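Local structure of 378aa long hypothetical citrate synthase (Sulfolobus tokodaii, 1VGM) at residues A[72-77]-A[127-132]; A[159-164]-A[324-329]. The protein is of unproven function but belongs to the citrate synthase family of largely helical proteins. One frame throughout, in Å; residues are numbered along the deposited sequence.

Interaction 1: residues A[72-77]-A[127-132]; sequences ESFEVP and KTATIT
Lys-127 meets the loop 72-77 through a chain that runs nearly straight as far as CE and then turns at its last torsion (chi4 -57°), which swings the ammonium nitrogen back between two backbone carbonyls. Lys-127 NZ donates to Ser-73 O at 3.0 Å and to Glu-75 O at 2.6 Å. The two acceptors are used differently: NZ stands well above the carbonyl plane of Ser-73, whereas it approaches Glu-75 O almost head-on, with a C=O...N angle of 165°. One turn further along helix 117-139, Thr-130 holds OG1 beside its own backbone N (chi1 -58°) and gives its proton to the intervening carbonyl in the sequence, Thr-130 OG1 to Phe-74 O at 2.7 Å, in the carbonyl plane on a lone pair. Val-76 CG1 rests 4.0 Å from Lys-127 CB, the two side chains running antiparallel where they pass, and also lies against Thr-130 CG2. The Phe-74 ring brings CE2 to 4.2 Å from Ala-129 CB and continues onto Pro-147 and Ser-156. Ser-73 OG turns back to Ile-69 O in helix 60-71, while Tyr-108 OH offers NZ a weak further partner. Three successive carbonyls of an irregular loop, at 73, 74 and 75, thus receive side-chain donors from a single helix. The carboxylate of Glu-75, with OE2 4.1 Å from Lys-127 NZ, is too distant for a salt bridge, though its charge would probably still favour a protonated lysine; the direct grip comes from neutral carbonyl oxygens.

Interaction 2: residues A[159-164]-A[324-329]; sequences AATFGK and LGFPIY
Phe-162 and Phe-326 form a T-shaped (edge-to-face) pair that joins the C-terminal end of helix 153-162 to the loop between helices 314-323 and 331-353, in the mostly helical citrate synthase fold. Their planes stand at 65° and their centroids are 5.0 Å apart. The rim of Phe-162 points into the face of Phe-326, with Phe-162 CZ 3.7 Å above that ring's plane and over its centre. Thr-161 adds its methyl: Thr-161 CG2, anti to the backbone N, is 3.8 Å from Phe-326 CE2 and at the same time covers one face of its neighbour Phe-162. Its hydroxyl is bonded back one turn, to Phe-157 O. From helix 117-139, Tyr-136 makes a second edge-to-face pair with Phe-162 and also touches Thr-161. The chain at Gly-325 leaves helix 314-323 through a Schellman motif, with a positive phi of 103°. Gly-325 has no side chain, and Phe-162 CZ lies close to its backbone, 3.8 Å from Gly-325 C. The carbonyl oxygen of Leu-324, at that same helix end, lies 3.4 Å from Phe-162 CE1.

In the fold
Interactions 1 and 2 lie 16 Å apart between centres and about 5 Å apart at their nearest atoms, so they do not touch; along the chain, both segments of interaction 1 precede those of interaction 2. Each centre is about 17 Å from that of the chain. Helices 117-139 and 153-162, consecutive in sequence, connect them: the first supplies residues 127-132 to interaction 1 and Tyr-136 to the surroundings of interaction 2, while the second carries residues 159-162 and also meets Phe-74 and Ala-129. This helix pair therefore packs against an early loop, 72-77, and a late one, 324-329, and the other chain of the assembly touches none of the four segments.

Interaction 1: residues A[72-77]-A[127-132]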
ATOM      1  N   GLU A  72     -27.174   5.523   1.772  1.00  8.35           N
ATOM      2  CA  GLU A  72     -27.467   4.096   1.800  1.00 11.96           C
ATOM      3  C   GLU A  72     -26.209   3.238   1.951  1.00 10.66           C
ATOM      4  O   GLU A  72     -26.286   2.016   1.870  1.00  8.51           O
ATOM      5  CB  GLU A  72     -28.231   3.679   0.533  1.00 13.20           C
ATOM      6  CG  GLU A  72     -27.377   3.597  -0.724  1.00 12.57           C
ATOM      7  CD  GLU A  72     -28.207   3.420  -1.993  1.00 17.71           C
ATOM      8  OE1 GLU A  72     -27.637   3.482  -3.102  1.00 17.63           O
ATOM      9  OE2 GLU A  72     -29.432   3.217  -1.881  1.00 18.37           O
ATOM     10  N   SER A  73     -25.056   3.865   2.172  1.00  8.72           N
ATOM     11  CA  SER A  73     -23.794   3.135   2.091  1.00  8.54           C
ATOM     12  C   SER A  73     -22.904   3.198   3.338  1.00  8.25           C
ATOM     13  O   SER A  73     -21.715   2.881   3.258  1.00  7.86           O
ATOM     14  CB  SER A  73     -22.995   3.618   0.883  1.00 10.83           C
ATOM     15  OG  SER A  73     -23.720   3.437  -0.316  1.00 10.66           O
ATOM     16  N   PHE A  74     -23.461   3.590   4.483  1.00  7.64           N
ATOM     17  CA  PHE A  74     -22.660   3.777   5.700  1.00  9.14           C
ATOM     18  C   PHE A  74     -22.324   2.467   6.415  1.00 10.39           C
ATOM     19  O   PHE A  74     -21.342   2.387   7.159  1.00  7.15           O
ATOM     20  CB  PHE A  74     -23.384   4.713   6.680  1.00  6.64           C
ATOM     21  CG  PHE A  74     -23.273   6.169   6.321  1.00  9.06           C
ATOM     22  CD1 PHE A  74     -24.416   6.962   6.236  1.00  5.80           C
ATOM     23  CD2 PHE A  74     -22.028   6.758   6.085  1.00  7.01           C
ATOM     24  CE1 PHE A  74     -24.329   8.320   5.907  1.00  6.20           C
ATOM     25  CE2 PHE A  74     -21.926   8.112   5.754  1.00  9.67           C
ATOM     26  CZ  PHE A  74     -23.078   8.898   5.672  1.00  7.01           C
ATOM     27  N   GLU A  75     -23.143   1.445   6.194  1.00 11.38           N
ATOM     28  CA  GLU A  75     -22.917   0.130   6.792  1.00 12.24           C
ATOM     29  C   GLU A  75     -21.541  -0.411   6.410  1.00  9.20           C
ATOM     30  O   GLU A  75     -21.090  -0.228   5.281  1.00  8.74           O
ATOM     31  CB  GLU A  75     -23.991  -0.850   6.312  1.00 15.32           C
ATOM     32  CG  GLU A  75     -24.389  -0.638   4.851  1.00 27.42           C
ATOM     33  CD  GLU A  75     -24.777  -1.928   4.142  1.00 34.38           C
ATOM     34  OE1 GLU A  75     -25.659  -2.650   4.664  1.00 35.01           O
ATOM     35  OE2 GLU A  75     -24.202  -2.215   3.066  1.00 33.73           O
ATOM     36  N   VAL A  76     -20.888  -1.094   7.344  1.00  8.59           N
ATOM     37  CA  VAL A  76     -19.698  -1.881   7.025  1.00  7.21           C
ATOM     38  C   VAL A  76     -19.844  -3.309   7.550  1.00  8.87           C
ATOM     39  O   VAL A  76     -20.659  -3.574   8.436  1.00  5.48           O
ATOM     40  CB  VAL A  76     -18.429  -1.270   7.665  1.00  5.62           C
ATOM     41  CG1 VAL A  76     -18.113   0.076   7.031  1.00  7.44           C
ATOM     42  CG2 VAL A  76     -18.635  -1.125   9.168  1.00  1.60           C
ATOM     43  N   PRO A  77     -19.051  -4.248   7.014  1.00  7.60           N
ATOM     44  CA  PRO A  77     -19.079  -5.621   7.531  1.00  9.39           C
ATOM     45  C   PRO A  77     -18.823  -5.602   9.026  1.00  8.84           C
ATOM     46  O   PRO A  77     -18.089  -4.743   9.523  1.00  7.87           O
ATOM     47  CB  PRO A  77     -17.951  -6.319   6.771  1.00 11.01           C
ATOM     48  CG  PRO A  77     -17.804  -5.518   5.507  1.00 10.64           C
ATOM     49  CD  PRO A  77     -18.083  -4.096   5.913  1.00 11.99           C
ATOM     50  N   LYS A 127     -18.202   4.914   3.642  1.00  6.91           N
ATOM     51  CA  LYS A 127     -17.689   3.984   4.641  1.00  5.71           C
ATOM     52  C   LYS A 127     -16.440   4.509   5.334  1.00  5.36           C
ATOM     53  O   LYS A 127     -16.142   4.115   6.457  1.00  5.15           O
ATOM     54  CB  LYS A 127     -17.398   2.632   3.984  1.00  8.91           C
ATOM     55  CG  LYS A 127     -18.657   1.963   3.430  1.00  8.29           C
ATOM     56  CD  LYS A 127     -18.354   0.656   2.712  1.00  9.25           C
ATOM     57  CE  LYS A 127     -19.555   0.195   1.887  1.00  6.36           C
ATOM     58  NZ  LYS A 127     -20.779   0.048   2.724  1.00  8.31           N
ATOM     59  N   THR A 128     -15.713   5.400   4.667  1.00  5.58           N
ATOM     60  CA  THR A 128     -14.569   6.073   5.278  1.00  4.07           C
ATOM     61  C   THR A 128     -15.013   6.888   6.499  1.00  4.39           C
ATOM     62  O   THR A 128     -14.331   6.922   7.518  1.00  3.77           O
ATOM     63  CB  THR A 128     -13.880   7.011   4.253  1.00  4.94           C
ATOM     64  OG1 THR A 128     -13.563   6.270   3.068  1.00  1.60           O
ATOM     65  CG2 THR A 128     -12.606   7.591   4.829  1.00  2.24           C
ATOM     66  N   ALA A 129     -16.166   7.536   6.396  1.00  3.18           N
ATOM     67  CA  ALA A 129     -16.737   8.271   7.524  1.00  3.55           C
ATOM     68  C   ALA A 129     -17.088   7.321   8.667  1.00  5.07           C
ATOM     69  O   ALA A 129     -16.812   7.602   9.834  1.00  4.19           O
ATOM     70  CB  ALA A 129     -17.994   9.030   7.074  1.00  2.21           C
ATOM     71  N   THR A 130     -17.703   6.196   8.330  1.00  6.79           N
ATOM     72  CA  THR A 130     -18.071   5.218   9.343  1.00  6.38           C
ATOM     73  C   THR A 130     -16.808   4.733  10.053  1.00  6.00           C
ATOM     74  O   THR A 130     -16.739   4.705  11.282  1.00  2.46           O
ATOM     75  CB  THR A 130     -18.806   4.022   8.701  1.00  7.73           C
ATOM     76  OG1 THR A 130     -19.971   4.499   8.013  1.00  6.26           O
ATOM     77  CG2 THR A 130     -19.218   2.998   9.761  1.00 10.04           C
ATOM     78  N   ILE A 131     -15.801   4.365   9.275  1.00  4.49           N
ATOM     79  CA  ILE A 131     -14.559   3.857   9.849  1.00  4.77           C
ATOM     80  C   ILE A 131     -13.848   4.908  10.710  1.00  5.62           C
ATOM     81  O   ILE A 131     -13.383   4.603  11.801  1.00  3.11           O
ATOM     82  CB  ILE A 131     -13.609   3.353   8.738  1.00  4.10           C
ATOM     83  CG1 ILE A 131     -14.101   1.993   8.239  1.00  1.60           C
ATOM     84  CG2 ILE A 131     -12.181   3.237   9.257  1.00  1.60           C
ATOM     85  CD1 ILE A 131     -13.573   1.622   6.864  1.00  5.93           C
ATOM     86  N   THR A 132     -13.771   6.143  10.228  1.00  3.64           N
ATOM     87  CA  THR A 132     -13.046   7.182  10.948  1.00  3.10           C
ATOM     88  C   THR A 132     -13.776   7.529  12.252  1.00  8.19           C
ATOM     89  O   THR A 132     -13.145   7.738  13.291  1.00  7.66           O
ATOM     90  CB  THR A 132     -12.904   8.464  10.082  1.00  7.71           C
ATOM     91  OG1 THR A 132     -12.196   8.156   8.872  1.00  1.60           O
ATOM     92  CG2 THR A 132     -12.153   9.540  10.842  1.00  7.40           C
TER

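Interaction 2: residues A[159-164]-A[324-329]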
ATOM      1  N   ALA A 159     -22.181  13.511  13.762  1.00  4.75           N
ATOM      2  CA  ALA A 159     -23.173  12.971  14.685  1.00  5.90           C
ATOM      3  C   ALA A 159     -22.799  11.567  15.166  1.00  6.51           C
ATOM      4  O   ALA A 159     -22.965  11.236  16.339  1.00  9.89           O
ATOM      5  CB  ALA A 159     -24.560  12.958  14.017  1.00  5.36           C
ATOM      6  N   ALA A 160     -22.286  10.748  14.257  1.00  7.29           N
ATOM      7  CA  ALA A 160     -21.837   9.408  14.610  1.00  6.51           C
ATOM      8  C   ALA A 160     -20.643   9.489  15.555  1.00  8.74           C
ATOM      9  O   ALA A 160     -20.569   8.773  16.554  1.00 11.22           O
ATOM     10  CB  ALA A 160     -21.457   8.655  13.356  1.00  3.38           C
ATOM     11  N   THR A 161     -19.704  10.366  15.227  1.00  9.24           N
ATOM     12  CA  THR A 161     -18.478  10.492  15.993  1.00  9.16           C
ATOM     13  C   THR A 161     -18.769  10.881  17.443  1.00 10.19           C
ATOM     14  O   THR A 161     -18.302  10.220  18.372  1.00  7.47           O
ATOM     15  CB  THR A 161     -17.539  11.537  15.350  1.00 10.58           C
ATOM     16  OG1 THR A 161     -17.132  11.065  14.059  1.00  6.62           O
ATOM     17  CG2 THR A 161     -16.304  11.768  16.213  1.00 10.60           C
ATOM     18  N   PHE A 162     -19.543  11.947  17.636  1.00  9.09           N
ATOM     19  CA  PHE A 162     -19.722  12.517  18.967  1.00 10.04           C
ATOM     20  C   PHE A 162     -21.074  12.178  19.601  1.00 12.16           C
ATOM     21  O   PHE A 162     -21.318  12.498  20.767  1.00  9.73           O
ATOM     22  CB  PHE A 162     -19.523  14.036  18.905  1.00 10.75           C
ATOM     23  CG  PHE A 162     -18.146  14.443  18.454  1.00 10.66           C
ATOM     24  CD1 PHE A 162     -17.955  15.086  17.228  1.00  9.74           C
ATOM     25  CD2 PHE A 162     -17.028  14.112  19.222  1.00  9.63           C
ATOM     26  CE1 PHE A 162     -16.671  15.395  16.771  1.00  4.86           C
ATOM     27  CE2 PHE A 162     -15.739  14.415  18.778  1.00  7.19           C
ATOM     28  CZ  PHE A 162     -15.558  15.053  17.547  1.00  9.04           C
ATOM     29  N   GLY A 163     -21.943  11.525  18.833  1.00 13.14           N
ATOM     30  CA  GLY A 163     -23.172  11.002  19.394  1.00 13.78           C
ATOM     31  C   GLY A 163     -24.157  12.082  19.784  1.00 15.19           C
ATOM     32  O   GLY A 163     -24.944  11.914  20.711  1.00 12.82           O
ATOM     33  N   LYS A 164     -24.125  13.184  19.052  1.00 15.21           N
ATOM     34  CA  LYS A 164     -24.780  14.420  19.428  1.00 16.53           C
ATOM     35  C   LYS A 164     -25.044  15.172  18.131  1.00 16.20           C
ATOM     36  O   LYS A 164     -24.254  15.072  17.181  1.00 11.63           O
ATOM     37  CB  LYS A 164     -23.837  15.245  20.307  1.00 17.38           C
ATOM     38  CG  LYS A 164     -24.479  16.357  21.109  1.00 24.22           C
ATOM     39  CD  LYS A 164     -23.470  17.105  21.976  1.00 25.03           C
ATOM     40  CE  LYS A 164     -22.088  17.171  21.331  1.00 27.46           C
ATOM     41  NZ  LYS A 164     -21.097  17.909  22.171  1.00 27.21           N
ATOM     42  N   LEU A 324     -13.602  21.523  16.491  1.00  8.28           N
ATOM     43  CA  LEU A 324     -14.631  20.539  16.183  1.00  7.27           C
ATOM     44  C   LEU A 324     -14.715  19.414  17.210  1.00  8.80           C
ATOM     45  O   LEU A 324     -15.591  18.561  17.117  1.00  8.18           O
ATOM     46  CB  LEU A 324     -14.369  19.941  14.806  1.00  4.05           C
ATOM     47  CG  LEU A 324     -14.734  20.862  13.652  1.00  5.89           C
ATOM     48  CD1 LEU A 324     -14.129  20.347  12.362  1.00  7.51           C
ATOM     49  CD2 LEU A 324     -16.244  20.952  13.561  1.00  6.07           C
ATOM     50  N   GLY A 325     -13.798  19.410  18.177  1.00  8.38           N
ATOM     51  CA  GLY A 325     -13.868  18.445  19.265  1.00  8.01           C
ATOM     52  C   GLY A 325     -12.892  17.286  19.135  1.00  8.96           C
ATOM     53  O   GLY A 325     -12.819  16.432  20.018  1.00  7.82           O
ATOM     54  N   PHE A 326     -12.132  17.242  18.042  1.00 10.11           N
ATOM     55  CA  PHE A 326     -11.273  16.090  17.777  1.00  9.26           C
ATOM     56  C   PHE A 326      -9.976  16.126  18.567  1.00  8.92           C
ATOM     57  O   PHE A 326      -9.307  17.153  18.637  1.00  9.59           O
ATOM     58  CB  PHE A 326     -10.946  15.996  16.290  1.00  8.27           C
ATOM     59  CG  PHE A 326     -12.073  15.472  15.465  1.00  6.55           C
ATOM     60  CD1 PHE A 326     -12.941  16.343  14.821  1.00  8.64           C
ATOM     61  CD2 PHE A 326     -12.289  14.105  15.352  1.00  8.11           C
ATOM     62  CE1 PHE A 326     -14.010  15.862  14.070  1.00  5.74           C
ATOM     63  CE2 PHE A 326     -13.358  13.611  14.600  1.00  8.35           C
ATOM     64  CZ  PHE A 326     -14.219  14.495  13.961  1.00  3.17           C
ATOM     65  N   PRO A 327      -9.596  14.990  19.166  1.00  9.09           N
ATOM     66  CA  PRO A 327      -8.278  14.891  19.794  1.00  8.29           C
ATOM     67  C   PRO A 327      -7.185  14.918  18.733  1.00  8.67           C
ATOM     68  O   PRO A 327      -7.437  14.641  17.561  1.00  4.08           O
ATOM     69  CB  PRO A 327      -8.338  13.559  20.535  1.00 10.69           C
ATOM     70  CG  PRO A 327      -9.267  12.741  19.711  1.00 13.06           C
ATOM     71  CD  PRO A 327     -10.308  13.701  19.189  1.00  9.25           C
ATOM     72  N   ILE A 328      -5.974  15.261  19.159  1.00  5.99           N
ATOM     73  CA  ILE A 328      -4.848  15.472  18.258  1.00  6.71           C
ATOM     74  C   ILE A 328      -4.565  14.213  17.440  1.00  8.00           C
ATOM     75  O   ILE A 328      -4.237  14.295  16.251  1.00  7.05           O
ATOM     76  CB  ILE A 328      -3.581  15.861  19.062  1.00  9.36           C
ATOM     77  CG1 ILE A 328      -3.778  17.255  19.676  1.00 11.42           C
ATOM     78  CG2 ILE A 328      -2.344  15.825  18.169  1.00  6.14           C
ATOM     79  CD1 ILE A 328      -2.656  17.702  20.610  1.00 11.00           C
ATOM     80  N   TYR A 329      -4.704  13.053  18.075  1.00  6.88           N
ATOM     81  CA  TYR A 329      -4.390  11.791  17.417  1.00  7.68           C
ATOM     82  C   TYR A 329      -5.340  11.471  16.262  1.00  5.18           C
ATOM     83  O   TYR A 329      -5.153  10.473  15.570  1.00  4.43           O
ATOM     84  CB  TYR A 329      -4.398  10.635  18.428  1.00  3.71           C
ATOM     85  CG  TYR A 329      -5.757  10.276  19.017  1.00  4.80           C
ATOM     86  CD1 TYR A 329      -6.744   9.665  18.238  1.00  6.36           C
ATOM     87  CD2 TYR A 329      -6.035  10.505  20.369  1.00  7.47           C
ATOM     88  CE1 TYR A 329      -7.965   9.292  18.784  1.00  5.21           C
ATOM     89  CE2 TYR A 329      -7.263  10.133  20.925  1.00  6.48           C
ATOM     90  CZ  TYR A 329      -8.222   9.530  20.121  1.00  5.87           C
ATOM     91  OH  TYR A 329      -9.444   9.175  20.648  1.00  9.79           O
TER